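Local coordinates for protein titin (PDB 3LCY) that forms giant filaments of the muscle sarcomere, here represented by two tandem A-band immunoglobulin domains that probably act as scaffold units, at residues G22-L27 / T66-E71; K15-K20 / S93-Q98; G118-L123 / V162-Q167. All blocks are in the same frame, centred on the assembly; numbering follows the deposited sequence.

Overall arrangement
Interactions 1 and 2 lie in the same immunoglobulin domain, their centres about 9 Å apart, whereas interaction 3 belongs to the second domain, about 40 Å from interaction 1 between centres. Both segments of interaction 1 fall between those of interaction 2 in the sequence. The two meet directly: Thr19 OG1 lies 2.8 Å from Ala24 O, a probable hydrogen bond, and Thr19 CG2 packs on Ala25 CB. Interaction 3 repeats the strand pairing of interaction 1 one domain further on. The long strand 88-103, which carries half of interaction 2, pairs farther along with strand 121-130, which carries half of interaction 3, and so links the two domains.

Interaction 1. Residues G22-L27 / T66-E71; sequences GEAAQL and TVMTEE
Ala24, Ala25 and Gln26 pair antiparallel with Met68, Val67 and Thr66 where strands B and E, the inner two of a four-stranded sheet, meet in the first immunoglobulin I-set domain. Ala25 and Val67 form the hydrogen-bonded pair: Val67 N reaches Ala25 O at 2.8 Å, and Ala25 N gives a bond back to Val67 O. Non-hydrogen-bonded pairs flank it on either side.

Beyond the paired residues, Thr69 ties down the turn that leads into strand B. Its hydroxyl works in both directions, which is what a threonine offers here: OG1 accepts from Gly22 N at 2.7 Å and donates to Glu23 O at 2.8 Å, the latter in the carbonyl plane on a lone pair. A chi1 of 72° sets OG1 between the backbone N and the carbonyl carbon, facing both partners. Thr69 N also bonds to Glu23 O, from above the carbonyl plane, so two donors of one residue grip this oxygen. Gly22 has a positive phi of 102°, a shape in which a CB would press on the preceding carbonyl; its bare CA comes within 3.0 Å of Thr69 O.

On the outer face the Met68 chain folds back through bends at chi2 and chi3, bringing both SD and CE over the small Ala24, with Met68 CE 3.6 Å from Ala24 CB. Gln26 runs alongside Thr66, and its aliphatic CG is the part that touches. On the inner face Leu27 CD1 meets Val67 CG2 at 4.0 Å.

That inner face covers the opposing sheet, where Ala25 and Thr69 rest on Leu95 of strand 88-103 and Leu27 rests on Ser93. Strand 54-58 continues the sheet beyond strand 62-68, with Val67 against Tyr54.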
ATOM      1  N   GLY A  22       3.699  -4.748  -9.716  1.00 31.10           N
ATOM      2  CA  GLY A  22       3.760  -5.920 -10.567  1.00 30.50           C
ATOM      3  C   GLY A  22       5.121  -6.080 -11.215  1.00 34.57           C
ATOM      4  O   GLY A  22       5.447  -7.143 -11.739  1.00 37.79           O
ATOM      5  N   GLU A  23       5.917  -5.017 -11.178  1.00 33.79           N
ATOM      6  CA  GLU A  23       7.255  -5.042 -11.760  1.00 34.45           C
ATOM      7  C   GLU A  23       8.329  -5.160 -10.685  1.00 33.21           C
ATOM      8  O   GLU A  23       8.037  -5.095  -9.492  1.00 33.84           O
ATOM      9  CB  GLU A  23       7.492  -3.793 -12.610  1.00 35.39           C
ATOM     10  CG  GLU A  23       6.563  -3.683 -13.806  1.00 41.11           C
ATOM     11  CD  GLU A  23       6.754  -4.818 -14.797  1.00 48.71           C
ATOM     12  OE1 GLU A  23       7.862  -5.394 -14.842  1.00 53.76           O
ATOM     13  OE2 GLU A  23       5.796  -5.129 -15.535  1.00 49.82           O
ATOM     14  N   ALA A  24       9.573  -5.334 -11.117  1.00 30.55           N
ATOM     15  CA  ALA A  24      10.691  -5.501 -10.197  1.00 26.05           C
ATOM     16  C   ALA A  24      11.156  -4.169  -9.618  1.00 28.31           C
ATOM     17  O   ALA A  24      11.146  -3.144 -10.301  1.00 30.99           O
ATOM     18  CB  ALA A  24      11.845  -6.208 -10.889  1.00 18.22           C
ATOM     19  N   ALA A  25      11.566  -4.198  -8.355  1.00 25.55           N
ATOM     20  CA  ALA A  25      12.100  -3.017  -7.690  1.00 24.37           C
ATOM     21  C   ALA A  25      13.492  -3.309  -7.144  1.00 24.75           C
ATOM     22  O   ALA A  25      13.688  -4.271  -6.403  1.00 27.11           O
ATOM     23  CB  ALA A  25      11.173  -2.573  -6.572  1.00 18.08           C
ATOM     24  N   GLN A  26      14.457  -2.480  -7.528  1.00 24.08           N
ATOM     25  CA  GLN A  26      15.829  -2.638  -7.058  1.00 25.02           C
ATOM     26  C   GLN A  26      16.177  -1.627  -5.973  1.00 27.12           C
ATOM     27  O   GLN A  26      16.212  -0.422  -6.220  1.00 29.63           O
ATOM     28  CB  GLN A  26      16.822  -2.519  -8.219  1.00 24.75           C
ATOM     29  CG  GLN A  26      16.966  -3.785  -9.051  1.00 29.23           C
ATOM     30  CD  GLN A  26      17.971  -3.635 -10.178  1.00 37.35           C
ATOM     31  OE1 GLN A  26      19.118  -4.069 -10.065  1.00 37.70           O
ATOM     32  NE2 GLN A  26      17.544  -3.019 -11.275  1.00 41.67           N
ATOM     33  N   LEU A  27      16.429  -2.126  -4.767  1.00 24.60           N
ATOM     34  CA  LEU A  27      16.889  -1.278  -3.675  1.00 23.81           C
ATOM     35  C   LEU A  27      18.362  -1.559  -3.418  1.00 26.60           C
ATOM     36  O   LEU A  27      18.732  -2.662  -3.018  1.00 30.16           O
ATOM     37  CB  LEU A  27      16.068  -1.521  -2.408  1.00 26.36           C
ATOM     38  CG  LEU A  27      14.561  -1.273  -2.521  1.00 31.53           C
ATOM     39  CD1 LEU A  27      13.802  -2.592  -2.581  1.00 31.44           C
ATOM     40  CD2 LEU A  27      14.067  -0.421  -1.360  1.00 31.79           C
ATOM     41  N   THR A  66      16.160  -7.125  -4.770  1.00 28.16           N
ATOM     42  CA  THR A  66      15.189  -7.005  -5.835  1.00 28.04           C
ATOM     43  C   THR A  66      13.870  -7.558  -5.361  1.00 29.34           C
ATOM     44  O   THR A  66      13.782  -8.710  -4.966  1.00 35.97           O
ATOM     45  CB  THR A  66      15.616  -7.785  -7.083  1.00 28.03           C
ATOM     46  OG1 THR A  66      16.868  -7.286  -7.555  1.00 24.18           O
ATOM     47  CG2 THR A  66      14.578  -7.638  -8.181  1.00 25.73           C
ATOM     48  N   VAL A  67      12.839  -6.731  -5.415  1.00 23.89           N
ATOM     49  CA  VAL A  67      11.525  -7.163  -4.991  1.00 24.41           C
ATOM     50  C   VAL A  67      10.620  -7.264  -6.197  1.00 25.19           C
ATOM     51  O   VAL A  67      10.474  -6.309  -6.946  1.00 26.67           O
ATOM     52  CB  VAL A  67      10.894  -6.166  -4.006  1.00 24.53           C
ATOM     53  CG1 VAL A  67       9.501  -6.620  -3.602  1.00 20.94           C
ATOM     54  CG2 VAL A  67      11.777  -5.983  -2.790  1.00 22.65           C
ATOM     55  N   MET A  68      10.012  -8.425  -6.386  1.00 22.24           N
ATOM     56  CA  MET A  68       9.109  -8.593  -7.498  1.00 23.01           C
ATOM     57  C   MET A  68       7.788  -8.267  -6.856  1.00 24.40           C
ATOM     58  O   MET A  68       7.200  -9.085  -6.165  1.00 29.60           O
ATOM     59  CB  MET A  68       9.132 -10.028  -8.004  1.00 19.93           C
ATOM     60  CG  MET A  68      10.514 -10.556  -8.303  1.00 19.92           C
ATOM     61  SD  MET A  68      11.469  -9.517  -9.405  1.00 31.47           S
ATOM     62  CE  MET A  68      10.489  -9.593 -10.889  1.00 30.60           C
ATOM     63  N   THR A  69       7.325  -7.052  -7.087  1.00 22.93           N
ATOM     64  CA  THR A  69       6.118  -6.609  -6.509  1.00 25.51           C
ATOM     65  C   THR A  69       4.896  -7.284  -7.035  1.00 28.04           C
ATOM     66  O   THR A  69       4.764  -7.489  -8.171  1.00 26.70           O
ATOM     67  CB  THR A  69       6.018  -5.111  -6.617  1.00 25.12           C
ATOM     68  OG1 THR A  69       5.768  -4.729  -7.958  1.00 29.14           O
ATOM     69  CG2 THR A  69       7.261  -4.511  -6.181  1.00 16.85           C
ATOM     70  N   GLU A  70       4.007  -7.649  -6.143  1.00 30.42           N
ATOM     71  CA  GLU A  70       2.792  -8.271  -6.525  1.00 30.63           C
ATOM     72  C   GLU A  70       1.603  -7.585  -5.931  1.00 29.54           C
ATOM     73  O   GLU A  70       0.567  -7.586  -6.487  1.00 29.81           O
ATOM     74  CB  GLU A  70       2.806  -9.719  -6.108  1.00 37.71           C
ATOM     75  CG  GLU A  70       3.438  -9.964  -4.789  1.00 45.45           C
ATOM     76  CD  GLU A  70       3.179 -11.327  -4.229  1.00 50.63           C
ATOM     77  OE1 GLU A  70       2.515 -12.107  -4.872  1.00 56.91           O
ATOM     78  OE2 GLU A  70       3.633 -11.635  -3.141  1.00 47.59           O
ATOM     79  N   GLU A  71       1.783  -6.998  -4.772  1.00 30.04           N
ATOM     80  CA  GLU A  71       0.704  -6.410  -4.013  1.00 29.37           C
ATOM     81  C   GLU A  71       1.087  -5.117  -3.377  1.00 28.48           C
ATOM     82  O   GLU A  71       2.202  -4.820  -3.226  1.00 27.00           O
ATOM     83  CB  GLU A  71       0.187  -7.386  -2.964  1.00 30.20           C
ATOM     84  CG  GLU A  71       1.159  -7.671  -1.879  1.00 35.39           C
ATOM     85  CD  GLU A  71       0.656  -8.567  -0.811  1.00 41.79           C
ATOM     86  OE1 GLU A  71      -0.466  -9.001  -0.876  1.00 47.37           O
ATOM     87  OE2 GLU A  71       1.397  -8.861   0.105  1.00 41.12           O
TER

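Interaction 2. Residues K15-K20 / S93-Q98; sequences KDVTTK and SKLLLQ
Thr18 lies across the end of Gln98 at about a right angle, its OG1 2.9 Å from Gln98 OE1. The same hydroxyl is 3.0 Å from Leu96 O, so its single proton has two acceptors. Both side chains stand on the outer face, beside the exposed Leu96. Gln98 extends from CG onward, which brings its amide oxygen within reach of Thr18 OG1.

Beneath them the backbones pair in parallel. Val17 bonds to residues on both sides of Leu95: its N donates to Lys94 O nearly in line with the carbonyl, and its O accepts from Leu96 N at 2.7 Å. Thr19 repeats the pattern around Leu97, taking Leu96 O through its N, while the bond from Gln98 N to Thr19 O is weak.

Before the strand proper begins, side chains take over the pairing. Asp16 OD1 accepts from Lys94 N at 2.9 Å with a nearly straight N-H angle of 167°, although the donor comes from above the carboxylate plane. One residue earlier Ser93 OG donates to Lys15 O at 3.0 Å, well out of the carbonyl plane; serine is short enough to fit this buried spot.

The inner face is mostly apolar; the Thr19 hydroxyl bonds to Ala24 O. Leu95 turns CD1 toward strand 17-20, where it meets Thr19 CG2 at 3.9 Å and lies close to Val17 O.

This is the A'-G pairing of an I-set domain: strand 17-20 joins the edge of strand 88-103, whose other neighbour here is strand 76-83, with Leu95 against Tyr78. Across the sandwich, Leu95 and Thr19 pack on Ala25 of strand 24-34.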
ATOM      1  N   LYS A  15      18.330   4.666  -1.070  1.00 21.41           N
ATOM      2  CA  LYS A  15      17.498   5.747  -1.518  1.00 21.33           C
ATOM      3  C   LYS A  15      16.112   5.255  -1.803  1.00 20.09           C
ATOM      4  O   LYS A  15      15.901   4.100  -2.099  1.00 21.34           O
ATOM      5  CB  LYS A  15      18.057   6.337  -2.805  1.00 23.90           C
ATOM      6  CG  LYS A  15      19.399   6.942  -2.675  1.00 29.96           C
ATOM      7  CD  LYS A  15      19.367   8.179  -1.832  1.00 36.55           C
ATOM      8  CE  LYS A  15      20.768   8.632  -1.533  1.00 40.40           C
ATOM      9  NZ  LYS A  15      20.792   9.985  -0.959  1.00 41.03           N
ATOM     10  N   ASP A  16      15.158   6.157  -1.697  1.00 21.92           N
ATOM     11  CA  ASP A  16      13.775   5.825  -2.014  1.00 22.91           C
ATOM     12  C   ASP A  16      13.659   5.437  -3.482  1.00 24.84           C
ATOM     13  O   ASP A  16      14.248   6.077  -4.352  1.00 27.15           O
ATOM     14  CB  ASP A  16      12.846   6.994  -1.684  1.00 23.68           C
ATOM     15  CG  ASP A  16      12.660   7.184  -0.191  1.00 25.96           C
ATOM     16  OD1 ASP A  16      13.129   6.319   0.580  1.00 26.37           O
ATOM     17  OD2 ASP A  16      12.044   8.192   0.211  1.00 26.53           O
ATOM     18  N   VAL A  17      12.903   4.379  -3.749  1.00 25.00           N
ATOM     19  CA  VAL A  17      12.762   3.861  -5.104  1.00 20.88           C
ATOM     20  C   VAL A  17      11.297   3.689  -5.483  1.00 24.77           C
ATOM     21  O   VAL A  17      10.495   3.212  -4.683  1.00 27.71           O
ATOM     22  CB  VAL A  17      13.484   2.509  -5.261  1.00 18.63           C
ATOM     23  CG1 VAL A  17      13.097   1.840  -6.570  1.00 15.31           C
ATOM     24  CG2 VAL A  17      14.987   2.702  -5.183  1.00 10.88           C
ATOM     25  N   THR A  18      10.954   4.080  -6.706  1.00 25.53           N
ATOM     26  CA  THR A  18       9.594   3.910  -7.201  1.00 25.38           C
ATOM     27  C   THR A  18       9.547   2.944  -8.380  1.00 27.59           C
ATOM     28  O   THR A  18      10.371   3.014  -9.291  1.00 29.52           O
ATOM     29  CB  THR A  18       8.960   5.253  -7.612  1.00 27.06           C
ATOM     30  OG1 THR A  18       7.576   5.054  -7.924  1.00 34.12           O
ATOM     31  CG2 THR A  18       9.670   5.836  -8.824  1.00 22.77           C
ATOM     32  N   THR A  19       8.578   2.036  -8.351  1.00 27.57           N
ATOM     33  CA  THR A  19       8.412   1.073  -9.430  1.00 28.47           C
ATOM     34  C   THR A  19       6.936   0.778  -9.652  1.00 29.10           C
ATOM     35  O   THR A  19       6.118   0.927  -8.743  1.00 27.68           O
ATOM     36  CB  THR A  19       9.146  -0.245  -9.132  1.00 27.62           C
ATOM     37  OG1 THR A  19       9.334  -0.979 -10.348  1.00 29.57           O
ATOM     38  CG2 THR A  19       8.347  -1.089  -8.152  1.00 24.64           C
ATOM     39  N   LYS A  20       6.598   0.360 -10.867  1.00 30.41           N
ATOM     40  CA  LYS A  20       5.223   0.004 -11.189  1.00 30.23           C
ATOM     41  C   LYS A  20       4.829  -1.285 -10.481  1.00 29.39           C
ATOM     42  O   LYS A  20       5.565  -2.273 -10.516  1.00 29.83           O
ATOM     43  CB  LYS A  20       5.041  -0.159 -12.698  1.00 29.15           C
ATOM     44  CG  LYS A  20       3.678  -0.705 -13.094  1.00 33.83           C
ATOM     45  CD  LYS A  20       3.620  -1.053 -14.573  1.00 38.70           C
ATOM     46  CE  LYS A  20       2.273  -1.654 -14.945  1.00 41.57           C
ATOM     47  NZ  LYS A  20       2.217  -2.058 -16.378  1.00 46.07           N
ATOM     48  N   SER A  93      15.382   2.606   3.309  1.00 21.49           N
ATOM     49  CA  SER A  93      14.705   3.467   2.350  1.00 20.12           C
ATOM     50  C   SER A  93      13.337   2.871   2.040  1.00 21.22           C
ATOM     51  O   SER A  93      13.036   1.754   2.458  1.00 21.00           O
ATOM     52  CB  SER A  93      15.534   3.618   1.073  1.00 19.94           C
ATOM     53  OG  SER A  93      15.563   2.410   0.334  1.00 22.88           O
ATOM     54  N   LYS A  94      12.507   3.614   1.318  1.00 22.73           N
ATOM     55  CA  LYS A  94      11.149   3.160   1.042  1.00 23.38           C
ATOM     56  C   LYS A  94      10.903   2.845  -0.427  1.00 23.83           C
ATOM     57  O   LYS A  94      11.543   3.410  -1.315  1.00 19.57           O
ATOM     58  CB  LYS A  94      10.127   4.189   1.528  1.00 24.07           C
ATOM     59  CG  LYS A  94      10.038   4.304   3.037  1.00 21.69           C
ATOM     60  CD  LYS A  94       9.050   5.381   3.442  1.00 19.70           C
ATOM     61  CE  LYS A  94       8.897   5.445   4.951  1.00 16.73           C
ATOM     62  NZ  LYS A  94       8.063   6.603   5.373  1.00 23.14           N
ATOM     63  N   LEU A  95       9.966   1.936  -0.668  1.00 28.01           N
ATOM     64  CA  LEU A  95       9.557   1.589  -2.020  1.00 21.60           C
ATOM     65  C   LEU A  95       8.197   2.205  -2.319  1.00 26.24           C
ATOM     66  O   LEU A  95       7.218   1.933  -1.625  1.00 32.91           O
ATOM     67  CB  LEU A  95       9.493   0.070  -2.189  1.00 22.66           C
ATOM     68  CG  LEU A  95       8.932  -0.439  -3.518  1.00 28.31           C
ATOM     69  CD1 LEU A  95       9.697   0.157  -4.689  1.00 25.25           C
ATOM     70  CD2 LEU A  95       8.954  -1.962  -3.571  1.00 28.04           C
ATOM     71  N   LEU A  96       8.144   3.050  -3.342  1.00 27.90           N
ATOM     72  CA  LEU A  96       6.893   3.679  -3.745  1.00 28.76           C
ATOM     73  C   LEU A  96       6.339   2.993  -4.987  1.00 32.00           C
ATOM     74  O   LEU A  96       7.036   2.845  -5.990  1.00 35.65           O
ATOM     75  CB  LEU A  96       7.090   5.175  -4.003  1.00 23.84           C
ATOM     76  CG  LEU A  96       7.293   6.091  -2.792  1.00 25.04           C
ATOM     77  CD1 LEU A  96       8.543   5.716  -2.010  1.00 22.73           C
ATOM     78  CD2 LEU A  96       7.358   7.541  -3.233  1.00 26.18           C
ATOM     79  N   LEU A  97       5.083   2.572  -4.913  1.00 27.28           N
ATOM     80  CA  LEU A  97       4.458   1.863  -6.020  1.00 25.66           C
ATOM     81  C   LEU A  97       3.738   2.810  -6.969  1.00 23.50           C
ATOM     82  O   LEU A  97       3.387   3.933  -6.602  1.00 20.99           O
ATOM     83  CB  LEU A  97       3.479   0.810  -5.501  1.00 28.02           C
ATOM     84  CG  LEU A  97       4.070  -0.289  -4.619  1.00 30.05           C
ATOM     85  CD1 LEU A  97       2.985  -1.264  -4.196  1.00 32.91           C
ATOM     86  CD2 LEU A  97       5.192  -1.015  -5.341  1.00 28.91           C
ATOM     87  N   GLN A  98       3.525   2.344  -8.194  1.00 19.82           N
ATOM     88  CA  GLN A  98       2.756   3.086  -9.183  1.00 24.64           C
ATOM     89  C   GLN A  98       1.665   2.193  -9.762  1.00 23.42           C
ATOM     90  O   GLN A  98       1.944   1.107 -10.271  1.00 26.97           O
ATOM     91  CB  GLN A  98       3.666   3.601 -10.299  1.00 29.86           C
ATOM     92  CG  GLN A  98       4.701   4.609  -9.842  1.00 33.54           C
ATOM     93  CD  GLN A  98       5.660   4.997 -10.949  1.00 35.82           C
ATOM     94  OE1 GLN A  98       6.767   5.464 -10.689  1.00 38.77           O
ATOM     95  NE2 GLN A  98       5.239   4.800 -12.193  1.00 32.96           N
TER

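Interaction 3. Residues G118-L123 / V162-Q167; sequences GSTLRL and VMKNVQ
Leu121 and Met163 lie side by side and point the same way, into the sandwich, with Leu121 CD2 4.0 Å from Met163 CE. Their backbones form a hydrogen-bonded antiparallel pair, N to O in both directions. Val166 adds a third apolar group, its CG1 set against Leu121 CB at 3.9 Å.

On the other face Arg122 runs parallel to Val162. The bend at chi3 (98°) lays the guanidinium beside the valine, and Val162 CG2 sits 3.7 Å over one face, toward the rim. The same methyl touches Thr120 CG2 at 3.5 Å, the two side chains meeting at a slant. This threonine turns its methyl to the valine, and a water lies 2.8 Å from Thr120 OG1; the water accepts from Asn165 N and so bridges the segments where they part. Thr120 OG1 also lies alongside the aliphatic start of Lys164.

Two straight bonds then rejoin the chains: Gly118 N donates to Val166 O at 2.9 Å, and Val166 N to Ser119 O. Gly118 and Asn165 both have positive phi, a shape that glycine and asparagine tolerate well, and the Asn165 amide approaches Gly118 CA.

Leu121 and Val166 pack on Val192 and Ile194 of strand 185-195. Such a B-E strand pair, with Leu121, Met163 and Val166 packed inward and Val162 on the other face under the Arg122 guanidinium, belongs to the core of the immunoglobulin I-set sandwich.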
ATOM      1  N   GLY A 118     -33.583   1.799   9.602  1.00 38.17           N
ATOM      2  CA  GLY A 118     -33.207   2.229  10.931  1.00 39.92           C
ATOM      3  C   GLY A 118     -31.839   1.760  11.374  1.00 42.30           C
ATOM      4  O   GLY A 118     -31.344   2.181  12.408  1.00 45.68           O
ATOM      5  N   SER A 119     -31.214   0.905  10.580  1.00 42.14           N
ATOM      6  CA  SER A 119     -29.886   0.401  10.909  1.00 44.67           C
ATOM      7  C   SER A 119     -28.788   1.167  10.179  1.00 42.79           C
ATOM      8  O   SER A 119     -29.058   1.958   9.276  1.00 42.58           O
ATOM      9  CB  SER A 119     -29.776  -1.089  10.580  1.00 46.28           C
ATOM     10  OG  SER A 119     -29.769  -1.304   9.179  1.00 49.34           O
ATOM     11  N   THR A 120     -27.546   0.917  10.578  1.00 39.32           N
ATOM     12  CA  THR A 120     -26.395   1.524   9.926  1.00 34.92           C
ATOM     13  C   THR A 120     -25.960   0.677   8.738  1.00 30.77           C
ATOM     14  O   THR A 120     -25.906  -0.548   8.829  1.00 27.61           O
ATOM     15  CB  THR A 120     -25.212   1.669  10.895  1.00 33.57           C
ATOM     16  OG1 THR A 120     -25.520   2.660  11.881  1.00 32.02           O
ATOM     17  CG2 THR A 120     -23.956   2.081  10.145  1.00 35.35           C
ATOM     18  N   LEU A 121     -25.656   1.334   7.625  1.00 28.98           N
ATOM     19  CA  LEU A 121     -25.183   0.633   6.439  1.00 31.63           C
ATOM     20  C   LEU A 121     -23.742   1.018   6.123  1.00 33.72           C
ATOM     21  O   LEU A 121     -23.420   2.199   5.989  1.00 34.90           O
ATOM     22  CB  LEU A 121     -26.084   0.928   5.241  1.00 31.66           C
ATOM     23  CG  LEU A 121     -25.660   0.272   3.925  1.00 34.76           C
ATOM     24  CD1 LEU A 121     -25.539  -1.235   4.091  1.00 39.55           C
ATOM     25  CD2 LEU A 121     -26.633   0.617   2.810  1.00 34.85           C
ATOM     26  N   ARG A 122     -22.876   0.018   6.006  1.00 29.86           N
ATOM     27  CA  ARG A 122     -21.469   0.272   5.727  1.00 29.51           C
ATOM     28  C   ARG A 122     -21.058  -0.288   4.370  1.00 29.29           C
ATOM     29  O   ARG A 122     -21.200  -1.483   4.110  1.00 28.58           O
ATOM     30  CB  ARG A 122     -20.587  -0.309   6.836  1.00 30.27           C
ATOM     31  CG  ARG A 122     -21.009   0.108   8.240  1.00 34.37           C
ATOM     32  CD  ARG A 122     -20.195  -0.600   9.316  1.00 34.60           C
ATOM     33  NE  ARG A 122     -19.092   0.218   9.816  1.00 37.55           N
ATOM     34  CZ  ARG A 122     -19.201   1.087  10.817  1.00 38.47           C
ATOM     35  NH1 ARG A 122     -18.148   1.789  11.212  1.00 40.76           N
ATOM     36  NH2 ARG A 122     -20.366   1.254  11.427  1.00 39.79           N
ATOM     37  N   LEU A 123     -20.521   0.575   3.515  1.00 29.50           N
ATOM     38  CA  LEU A 123     -20.046   0.156   2.208  1.00 27.05           C
ATOM     39  C   LEU A 123     -18.530   0.154   2.342  1.00 27.42           C
ATOM     40  O   LEU A 123     -17.916   1.187   2.559  1.00 24.30           O
ATOM     41  CB  LEU A 123     -20.508   1.121   1.124  1.00 29.05           C
ATOM     42  CG  LEU A 123     -21.841   0.799   0.449  1.00 30.70           C
ATOM     43  CD1 LEU A 123     -22.794   0.146   1.413  1.00 31.30           C
ATOM     44  CD2 LEU A 123     -22.456   2.048  -0.137  1.00 29.11           C
ATOM     45  N   VAL A 162     -19.994   4.873   5.891  1.00 22.11           N
ATOM     46  CA  VAL A 162     -20.985   4.468   6.857  1.00 24.20           C
ATOM     47  C   VAL A 162     -22.209   5.407   6.971  1.00 26.89           C
ATOM     48  O   VAL A 162     -22.108   6.564   7.169  1.00 30.89           O
ATOM     49  CB  VAL A 162     -20.323   4.132   8.218  1.00 25.17           C
ATOM     50  CG1 VAL A 162     -19.334   5.074   8.572  1.00 24.24           C
ATOM     51  CG2 VAL A 162     -21.274   4.076   9.266  1.00 28.54           C
ATOM     52  N   MET A 163     -23.382   4.860   6.828  1.00 23.09           N
ATOM     53  CA  MET A 163     -24.565   5.650   6.880  1.00 24.13           C
ATOM     54  C   MET A 163     -25.402   5.265   8.059  1.00 26.65           C
ATOM     55  O   MET A 163     -25.780   4.159   8.214  1.00 26.67           O
ATOM     56  CB  MET A 163     -25.314   5.543   5.570  1.00 26.76           C
ATOM     57  CG  MET A 163     -24.676   6.354   4.483  1.00 29.81           C
ATOM     58  SD  MET A 163     -25.194   6.129   2.816  1.00 42.82           S
ATOM     59  CE  MET A 163     -25.666   4.470   2.805  1.00 33.29           C
ATOM     60  N   LYS A 164     -25.681   6.221   8.908  1.00 29.81           N
ATOM     61  CA  LYS A 164     -26.444   5.970  10.096  1.00 34.78           C
ATOM     62  C   LYS A 164     -27.915   6.108   9.887  1.00 39.79           C
ATOM     63  O   LYS A 164     -28.340   6.983   9.226  1.00 40.14           O
ATOM     64  CB  LYS A 164     -26.033   6.922  11.179  1.00 38.77           C
ATOM     65  CG  LYS A 164     -25.355   6.253  12.281  1.00 50.18           C
ATOM     66  CD  LYS A 164     -24.997   7.171  13.409  1.00 59.66           C
ATOM     67  CE  LYS A 164     -23.601   7.720  13.311  1.00 63.49           C
ATOM     68  NZ  LYS A 164     -23.352   8.717  14.385  1.00 65.87           N
ATOM     69  N   ASN A 165     -28.692   5.244  10.488  1.00 44.66           N
ATOM     70  CA  ASN A 165     -30.127   5.346  10.457  1.00 48.87           C
ATOM     71  C   ASN A 165     -30.738   5.500   9.111  1.00 50.92           C
ATOM     72  O   ASN A 165     -31.380   6.472   8.823  1.00 52.85           O
ATOM     73  CB  ASN A 165     -30.703   6.368  11.422  1.00 52.93           C
ATOM     74  CG  ASN A 165     -32.234   6.459  11.324  1.00 59.90           C
ATOM     75  OD1 ASN A 165     -32.756   7.194  10.516  1.00 62.98           O
ATOM     76  ND2 ASN A 165     -32.935   5.709  12.133  1.00 61.19           N
ATOM     77  N   VAL A 166     -30.506   4.512   8.264  1.00 48.73           N
ATOM     78  CA  VAL A 166     -31.023   4.550   6.913  1.00 47.32           C
ATOM     79  C   VAL A 166     -32.539   4.485   6.811  1.00 48.38           C
ATOM     80  O   VAL A 166     -33.199   3.732   7.520  1.00 50.28           O
ATOM     81  CB  VAL A 166     -30.411   3.436   6.056  1.00 43.41           C
ATOM     82  CG1 VAL A 166     -28.904   3.500   6.130  1.00 42.98           C
ATOM     83  CG2 VAL A 166     -30.916   2.084   6.505  1.00 42.41           C
ATOM     84  N   GLN A 167     -33.065   5.291   5.902  1.00 46.80           N
ATOM     85  CA  GLN A 167     -34.485   5.359   5.620  1.00 47.36           C
ATOM     86  C   GLN A 167     -34.583   5.299   4.106  1.00 46.18           C
ATOM     87  O   GLN A 167     -33.728   5.829   3.410  1.00 39.54           O
ATOM     88  CB  GLN A 167     -35.095   6.637   6.183  1.00 48.68           C
ATOM     89  CG  GLN A 167     -35.218   6.627   7.691  1.00 53.39           C
ATOM     90  CD  GLN A 167     -36.006   5.439   8.196  1.00 60.50           C
ATOM     91  OE1 GLN A 167     -36.859   4.907   7.495  1.00 63.44           O
ATOM     92  NE2 GLN A 167     -35.724   5.015   9.418  1.00 62.03           N
TER
HETATM   93  O   HOH W   1     -28.056   3.306  12.949  1.00 34.13           O